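Local coordinates for protein thioesterase (Streptomyces coelicolor, PDB 3QMW) that probably hydrolyses thioesters as a thioesterase of the alpha/beta-hydrolase fold in the prodiginine biosynthetic pathway, at residues Phe206-Asp211 with His239-Gly244; Ala214-Val219 with Arg232-Gly237. One frame throughout, in Å; residues are numbered along the deposited sequence.

Contact 1: residues Phe206-Asp211 with His239-Gly244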
ATOM      1  N   PHE D 206     -12.350   2.567   8.846  1.00 50.79           N
ATOM      2  CA  PHE D 206     -12.487   1.399   8.008  1.00 50.55           C
ATOM      3  C   PHE D 206     -13.581   0.497   8.514  1.00 50.56           C
ATOM      4  O   PHE D 206     -13.569   0.079   9.667  1.00 50.89           O
ATOM      5  CB  PHE D 206     -11.183   0.623   7.967  1.00 50.40           C
ATOM      6  CG  PHE D 206     -10.039   1.412   7.443  1.00 49.63           C
ATOM      7  CD1 PHE D 206      -9.686   1.335   6.098  1.00 49.13           C
ATOM      8  CD2 PHE D 206      -9.313   2.239   8.280  1.00 48.23           C
ATOM      9  CE1 PHE D 206      -8.610   2.074   5.601  1.00 48.22           C
ATOM     10  CE2 PHE D 206      -8.242   2.986   7.787  1.00 48.61           C
ATOM     11  CZ  PHE D 206      -7.893   2.901   6.447  1.00 47.74           C
ATOM     12  N   SER D 207     -14.528   0.199   7.636  1.00 50.71           N
ATOM     13  CA  SER D 207     -15.556  -0.782   7.909  1.00 50.65           C
ATOM     14  C   SER D 207     -15.160  -2.061   7.207  1.00 50.94           C
ATOM     15  O   SER D 207     -14.224  -2.069   6.411  1.00 50.51           O
ATOM     16  CB  SER D 207     -16.912  -0.284   7.417  1.00 50.58           C
ATOM     17  OG  SER D 207     -16.806   0.301   6.126  1.00 50.84           O
ATOM     18  N   ALA D 208     -15.867  -3.139   7.532  1.00 51.54           N
ATOM     19  CA  ALA D 208     -15.673  -4.440   6.912  1.00 52.05           C
ATOM     20  C   ALA D 208     -17.054  -5.027   6.619  1.00 52.86           C
ATOM     21  O   ALA D 208     -17.973  -4.873   7.411  1.00 52.74           O
ATOM     22  CB  ALA D 208     -14.877  -5.346   7.831  1.00 51.85           C
ATOM     23  N   ALA D 209     -17.225  -5.633   5.478  1.00 54.11           N
ATOM     24  CA  ALA D 209     -18.514  -6.133   5.087  1.00 54.94           C
ATOM     25  C   ALA D 209     -19.076  -7.247   5.944  1.00 55.76           C
ATOM     26  O   ALA D 209     -20.263  -7.339   6.152  1.00 55.62           O
ATOM     27  CB  ALA D 209     -18.468  -6.535   3.701  1.00 54.99           C
ATOM     28  N   ALA D 210     -18.205  -8.117   6.406  1.00 56.75           N
ATOM     29  CA  ALA D 210     -18.602  -9.304   7.130  1.00 57.53           C
ATOM     30  C   ALA D 210     -18.499  -9.114   8.624  1.00 58.33           C
ATOM     31  O   ALA D 210     -18.271 -10.059   9.342  1.00 58.42           O
ATOM     32  CB  ALA D 210     -17.777 -10.456   6.709  1.00 57.29           C
ATOM     33  N   ASP D 211     -18.581  -7.870   9.065  1.00 59.20           N
ATOM     34  CA  ASP D 211     -18.471  -7.512  10.460  1.00 59.81           C
ATOM     35  C   ASP D 211     -19.760  -6.974  11.065  1.00 60.31           C
ATOM     36  O   ASP D 211     -20.232  -5.941  10.681  1.00 60.45           O
ATOM     37  CB  ASP D 211     -17.420  -6.429  10.539  1.00 59.77           C
ATOM     38  CG  ASP D 211     -17.110  -6.041  11.905  1.00 60.30           C
ATOM     39  OD1 ASP D 211     -17.529  -6.753  12.802  1.00 60.72           O
ATOM     40  OD2 ASP D 211     -16.435  -5.029  12.091  1.00 60.92           O
ATOM     41  N   HIS D 239     -14.449  -8.790  11.342  1.00 54.21           N
ATOM     42  CA  HIS D 239     -13.905  -8.007  12.449  1.00 54.68           C
ATOM     43  C   HIS D 239     -12.403  -8.242  12.657  1.00 54.77           C
ATOM     44  O   HIS D 239     -11.710  -7.359  13.154  1.00 54.56           O
ATOM     45  CB  HIS D 239     -14.672  -8.348  13.736  1.00 54.88           C
ATOM     46  CG  HIS D 239     -14.435  -7.394  14.862  1.00 55.57           C
ATOM     47  ND1 HIS D 239     -15.285  -6.344  15.137  1.00 56.62           N
ATOM     48  CD2 HIS D 239     -13.458  -7.344  15.800  1.00 56.57           C
ATOM     49  CE1 HIS D 239     -14.838  -5.684  16.192  1.00 56.91           C
ATOM     50  NE2 HIS D 239     -13.729  -6.267  16.612  1.00 56.90           N
ATOM     51  N   PHE D 240     -11.913  -9.426  12.285  1.00 55.06           N
ATOM     52  CA  PHE D 240     -10.505  -9.796  12.493  1.00 55.54           C
ATOM     53  C   PHE D 240      -9.638  -9.851  11.219  1.00 55.65           C
ATOM     54  O   PHE D 240      -8.521 -10.396  11.238  1.00 55.65           O
ATOM     55  CB  PHE D 240     -10.427 -11.136  13.237  1.00 55.64           C
ATOM     56  CG  PHE D 240     -10.461 -10.995  14.726  1.00 56.50           C
ATOM     57  CD1 PHE D 240     -11.639 -11.217  15.435  1.00 57.14           C
ATOM     58  CD2 PHE D 240      -9.313 -10.635  15.422  1.00 57.29           C
ATOM     59  CE1 PHE D 240     -11.672 -11.085  16.819  1.00 57.52           C
ATOM     60  CE2 PHE D 240      -9.333 -10.497  16.804  1.00 57.96           C
ATOM     61  CZ  PHE D 240     -10.518 -10.722  17.505  1.00 58.13           C
ATOM     62  N   PHE D 241     -10.124  -9.261  10.130  1.00 55.78           N
ATOM     63  CA  PHE D 241      -9.353  -9.186   8.880  1.00 55.92           C
ATOM     64  C   PHE D 241      -7.866  -8.818   9.095  1.00 56.00           C
ATOM     65  O   PHE D 241      -6.988  -9.313   8.373  1.00 56.30           O
ATOM     66  CB  PHE D 241     -10.011  -8.209   7.879  1.00 55.96           C
ATOM     67  CG  PHE D 241      -9.875  -6.737   8.242  1.00 55.35           C
ATOM     68  CD1 PHE D 241      -8.653  -6.082   8.140  1.00 55.12           C
ATOM     69  CD2 PHE D 241     -10.980  -6.003   8.638  1.00 54.77           C
ATOM     70  CE1 PHE D 241      -8.541  -4.737   8.458  1.00 55.63           C
ATOM     71  CE2 PHE D 241     -10.876  -4.655   8.949  1.00 54.79           C
ATOM     72  CZ  PHE D 241      -9.661  -4.023   8.862  1.00 54.89           C
ATOM     73  N   LEU D 242      -7.607  -7.973  10.099  1.00 55.64           N
ATOM     74  CA  LEU D 242      -6.278  -7.403  10.375  1.00 55.28           C
ATOM     75  C   LEU D 242      -5.156  -8.431  10.514  1.00 54.97           C
ATOM     76  O   LEU D 242      -3.994  -8.120  10.254  1.00 55.12           O
ATOM     77  CB  LEU D 242      -6.335  -6.553  11.656  1.00 55.22           C
ATOM     78  CG  LEU D 242      -5.119  -5.669  11.934  1.00 54.43           C
ATOM     79  CD1 LEU D 242      -4.923  -4.719  10.781  1.00 54.75           C
ATOM     80  CD2 LEU D 242      -5.281  -4.911  13.217  1.00 53.09           C
ATOM     81  N   ASN D 243      -5.498  -9.640  10.936  1.00 54.68           N
ATOM     82  CA  ASN D 243      -4.505 -10.690  11.123  1.00 54.52           C
ATOM     83  C   ASN D 243      -3.800 -11.059   9.817  1.00 54.17           C
ATOM     84  O   ASN D 243      -2.579 -11.195   9.791  1.00 54.94           O
ATOM     85  CB  ASN D 243      -5.153 -11.935  11.741  1.00 54.78           C
ATOM     86  CG  ASN D 243      -5.859 -11.639  13.061  1.00 55.06           C
ATOM     87  OD1 ASN D 243      -5.370 -10.855  13.889  1.00 54.06           O
ATOM     88  ND2 ASN D 243      -7.017 -12.265  13.260  1.00 55.46           N
ATOM     89  N   GLY D 244      -4.565 -11.214   8.738  1.00 53.31           N
ATOM     90  CA  GLY D 244      -4.000 -11.572   7.441  1.00 52.52           C
ATOM     91  C   GLY D 244      -5.055 -11.582   6.350  1.00 52.01           C
ATOM     92  O   GLY D 244      -6.262 -11.648   6.638  1.00 52.47           O
TER
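Asp-211 and His-239 meet in a buried carboxylate-imidazole hydrogen bond at the carboxyl edge of the central parallel sheet of this alpha/beta-hydrolase fold. Asp-211 lies in the loop just after strand 203-208, at the end of the type I turn Ala-208 to Asp-211; His-239 sits in the loop that leads from strand 230-235 to helix 246-258. On its far nitrogen, NE2, the imidazole is hydrogen-bonded to Ser-105 OG, and that serine lies in a GxSxG sequence that fits a nucleophile elbow. The geometry fits the Ser-His-Asp catalytic triad known from alpha/beta hydrolases, and probably serves thioester hydrolysis here.

Both side chains of the pair extend with CG anti to the backbone N (chi1 -175° for Asp-211), and this brings the carboxylate up to the ring edge. The two planes stand nearly perpendicular. OD1 of Asp-211 also receives weak hydrogen bonds from the backbone N of Ile-213 and Ala-214, which may help to hold the carboxylate's rotation. An alanine in place of Asp-211 would remove the acceptor at ND1 and is likely to leave the imidazole freer to turn away from Ser-105.

Apolar packing extends the contact beside this pair. The ring of Phe-241, at the start of the 3-10 segment 241-243, approaches Ala-208 of strand 203-208, CD2 lying 4.0 Å from the alanine CB. The same ring stacks edge-to-face with His-104 and touches Ser-132 of strand 129-132, while His-104 NE2 is hydrogen-bonded to His-239 O. At the polar centre, His-239 ND1 donates to Asp-211 OD1 over 3.3 Å with an N-H...O angle of 145°, a long and bent bond; it meets the oxygen on its syn side but 28° out of the carboxylate plane, whereas OD1 lies in the plane of the imidazole.

Contact 2: residues Ala214-Val219 with Arg232-Gly237; sequences ATPEMV and RRHLPG
Pro-216 and Val-219, on one side of the short helix 216-220, pack against Arg-232 and His-234 of the edge strand 230-235. Thr-215 occupies the N-cap position, and its carbonyl O accepts the backbone N of Val-219 at 2.9 Å, a bond of the first helical turn. Pro-216 follows and meets two strand residues: its ring carbon CG lies 3.9 Å from His-234 CE1, while its carbonyl O sits over one face of the Arg-232 guanidinium. Farther along, Met-218 turns its sulfur back to the start of the helix, where SD weakly accepts the backbone N of Thr-215. Val-219 then points toward the strand, its CG1 3.8 Å from Arg-232 CD. Because the arginine chain bends at chi3 (55°), its aliphatic part lies against the valine while the guanidinium passes beside Pro-216; NE forms a salt bridge with Glu-220 on the same helix. The packing closes a beta-alpha-beta unit, in which helix 216-220 connects strands 203-208 and 230-235, parallel neighbours in the sheet; Val-219 also touches Ala-205 and Ser-207 of the first strand, and helix 246-258 receives Arg-233 and Leu-235.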
ATOM      1  N   ALA D 214     -18.915  -3.750  13.834  1.00 63.54           N
ATOM      2  CA  ALA D 214     -18.674  -2.450  13.216  1.00 63.87           C
ATOM      3  C   ALA D 214     -19.292  -2.399  11.817  1.00 64.03           C
ATOM      4  O   ALA D 214     -18.602  -2.604  10.814  1.00 64.06           O
ATOM      5  CB  ALA D 214     -17.185  -2.149  13.169  1.00 63.95           C
ATOM      6  N   THR D 215     -20.601  -2.140  11.771  1.00 64.26           N
ATOM      7  CA  THR D 215     -21.336  -1.977  10.508  1.00 64.48           C
ATOM      8  C   THR D 215     -21.107  -0.578   9.936  1.00 64.47           C
ATOM      9  O   THR D 215     -20.768   0.345  10.676  1.00 64.42           O
ATOM     10  CB  THR D 215     -22.864  -2.187  10.692  1.00 64.44           C
ATOM     11  OG1 THR D 215     -23.355  -1.318  11.720  1.00 64.62           O
ATOM     12  CG2 THR D 215     -23.177  -3.629  11.066  1.00 64.57           C
ATOM     13  N   PRO D 216     -21.288  -0.415   8.615  1.00 64.54           N
ATOM     14  CA  PRO D 216     -21.085   0.876   7.955  1.00 64.63           C
ATOM     15  C   PRO D 216     -21.709   2.065   8.702  1.00 64.66           C
ATOM     16  O   PRO D 216     -21.034   3.069   8.961  1.00 64.43           O
ATOM     17  CB  PRO D 216     -21.760   0.675   6.594  1.00 64.64           C
ATOM     18  CG  PRO D 216     -21.608  -0.769   6.315  1.00 64.51           C
ATOM     19  CD  PRO D 216     -21.588  -1.483   7.642  1.00 64.55           C
ATOM     20  N   GLU D 217     -22.988   1.941   9.042  1.00 64.67           N
ATOM     21  CA  GLU D 217     -23.689   2.975   9.812  1.00 64.77           C
ATOM     22  C   GLU D 217     -23.011   3.293  11.164  1.00 64.36           C
ATOM     23  O   GLU D 217     -23.012   4.451  11.599  1.00 64.27           O
ATOM     24  CB  GLU D 217     -25.165   2.586  10.021  1.00 64.92           C
ATOM     25  CG  GLU D 217     -25.369   1.307  10.843  1.00 65.68           C
ATOM     26  CD  GLU D 217     -26.824   0.862  10.944  1.00 66.95           C
ATOM     27  OE1 GLU D 217     -27.704   1.715  10.678  1.00 67.63           O
ATOM     28  OE2 GLU D 217     -27.092  -0.320  11.278  1.00 66.65           O
ATOM     29  N   MET D 218     -22.433   2.276  11.812  1.00 63.79           N
ATOM     30  CA  MET D 218     -21.695   2.469  13.067  1.00 63.53           C
ATOM     31  C   MET D 218     -20.392   3.214  12.818  1.00 62.78           C
ATOM     32  O   MET D 218     -20.013   4.099  13.584  1.00 62.50           O
ATOM     33  CB  MET D 218     -21.375   1.128  13.745  1.00 63.89           C
ATOM     34  CG  MET D 218     -22.567   0.427  14.376  1.00 64.96           C
ATOM     35  SD  MET D 218     -22.209  -1.274  14.897  1.00 66.98           S
ATOM     36  CE  MET D 218     -23.847  -1.811  15.399  1.00 65.62           C
ATOM     37  N   VAL D 219     -19.709   2.845  11.743  1.00 62.24           N
ATOM     38  CA  VAL D 219     -18.444   3.473  11.385  1.00 61.95           C
ATOM     39  C   VAL D 219     -18.701   4.862  10.815  1.00 61.64           C
ATOM     40  O   VAL D 219     -17.927   5.789  11.042  1.00 61.51           O
ATOM     41  CB  VAL D 219     -17.654   2.621  10.375  1.00 62.01           C
ATOM     42  CG1 VAL D 219     -16.274   3.232  10.115  1.00 61.58           C
ATOM     43  CG2 VAL D 219     -17.522   1.191  10.894  1.00 61.99           C
ATOM     44  N   ARG D 232     -14.543   7.427   4.938  1.00 59.05           N
ATOM     45  CA  ARG D 232     -14.801   6.058   5.321  1.00 58.79           C
ATOM     46  C   ARG D 232     -14.457   5.153   4.151  1.00 58.55           C
ATOM     47  O   ARG D 232     -15.215   5.068   3.181  1.00 58.56           O
ATOM     48  CB  ARG D 232     -16.257   5.853   5.742  1.00 58.74           C
ATOM     49  CG  ARG D 232     -16.553   4.418   6.162  1.00 58.86           C
ATOM     50  CD  ARG D 232     -17.883   4.298   6.862  1.00 59.68           C
ATOM     51  NE  ARG D 232     -18.973   4.843   6.055  1.00 60.62           N
ATOM     52  CZ  ARG D 232     -19.529   4.237   5.006  1.00 60.91           C
ATOM     53  NH1 ARG D 232     -19.115   3.039   4.609  1.00 61.13           N
ATOM     54  NH2 ARG D 232     -20.515   4.839   4.350  1.00 61.15           N
ATOM     55  N   ARG D 233     -13.309   4.489   4.243  1.00 58.25           N
ATOM     56  CA  ARG D 233     -12.992   3.395   3.337  1.00 58.03           C
ATOM     57  C   ARG D 233     -13.799   2.199   3.790  1.00 57.62           C
ATOM     58  O   ARG D 233     -14.115   2.070   4.967  1.00 57.69           O
ATOM     59  CB  ARG D 233     -11.508   3.054   3.356  1.00 58.11           C
ATOM     60  CG  ARG D 233     -10.584   4.239   3.143  1.00 58.89           C
ATOM     61  CD  ARG D 233     -10.924   5.012   1.888  1.00 59.79           C
ATOM     62  NE  ARG D 233      -9.864   5.963   1.557  1.00 61.11           N
ATOM     63  CZ  ARG D 233      -9.875   6.777   0.502  1.00 61.02           C
ATOM     64  NH1 ARG D 233     -10.898   6.772  -0.344  1.00 61.39           N
ATOM     65  NH2 ARG D 233      -8.857   7.605   0.297  1.00 60.73           N
ATOM     66  N   HIS D 234     -14.150   1.338   2.847  1.00 57.28           N
ATOM     67  CA  HIS D 234     -14.947   0.158   3.141  1.00 56.95           C
ATOM     68  C   HIS D 234     -14.242  -1.060   2.568  1.00 56.65           C
ATOM     69  O   HIS D 234     -14.090  -1.181   1.353  1.00 56.80           O
ATOM     70  CB  HIS D 234     -16.346   0.285   2.548  1.00 56.90           C
ATOM     71  CG  HIS D 234     -17.267  -0.820   2.951  1.00 56.46           C
ATOM     72  ND1 HIS D 234     -17.690  -0.995   4.250  1.00 55.94           N
ATOM     73  CD2 HIS D 234     -17.849  -1.804   2.229  1.00 56.07           C
ATOM     74  CE1 HIS D 234     -18.493  -2.041   4.312  1.00 55.73           C
ATOM     75  NE2 HIS D 234     -18.611  -2.548   3.098  1.00 55.97           N
ATOM     76  N   LEU D 235     -13.818  -1.952   3.458  1.00 55.94           N
ATOM     77  CA  LEU D 235     -13.041  -3.118   3.097  1.00 55.16           C
ATOM     78  C   LEU D 235     -13.907  -4.367   3.151  1.00 54.84           C
ATOM     79  O   LEU D 235     -14.986  -4.350   3.731  1.00 54.63           O
ATOM     80  CB  LEU D 235     -11.863  -3.246   4.058  1.00 55.03           C
ATOM     81  CG  LEU D 235     -10.765  -2.231   3.784  1.00 54.04           C
ATOM     82  CD1 LEU D 235      -9.845  -2.107   4.961  1.00 53.34           C
ATOM     83  CD2 LEU D 235     -10.013  -2.667   2.549  1.00 54.35           C
ATOM     84  N   PRO D 236     -13.448  -5.456   2.524  1.00 54.65           N
ATOM     85  CA  PRO D 236     -14.162  -6.719   2.627  1.00 54.52           C
ATOM     86  C   PRO D 236     -13.582  -7.571   3.745  1.00 54.43           C
ATOM     87  O   PRO D 236     -12.399  -7.452   4.081  1.00 54.45           O
ATOM     88  CB  PRO D 236     -13.894  -7.366   1.273  1.00 54.50           C
ATOM     89  CG  PRO D 236     -12.488  -6.915   0.939  1.00 54.52           C
ATOM     90  CD  PRO D 236     -12.303  -5.552   1.597  1.00 54.60           C
ATOM     91  N   GLY D 237     -14.410  -8.432   4.317  1.00 54.50           N
ATOM     92  CA  GLY D 237     -13.958  -9.337   5.372  1.00 54.43           C
ATOM     93  C   GLY D 237     -14.587  -9.027   6.715  1.00 54.26           C
ATOM     94  O   GLY D 237     -15.584  -8.302   6.797  1.00 54.16           O
TER

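In the fold
Contact 2 is nested along the chain within the loop that contact 1 closes, and their centres lie 8 Å apart. Strands 203-208 and 230-235 join them directly: the backbone of Ser-207 is hydrogen-bonded to Arg-233 and Leu-235, and Ala-210 N is hydrogen-bonded to Gly-237 O at 2.7 Å. Side chains tie them too, with Phe-206 CD1 packed 3.6 Å from Leu-235 CD1 and Ala-208 CB 3.2 Å from Gly-237 O. Contact 1 carries two members of the putative triad, whereas contact 2 lies beside it: Val-219 comes near those residues without touching them.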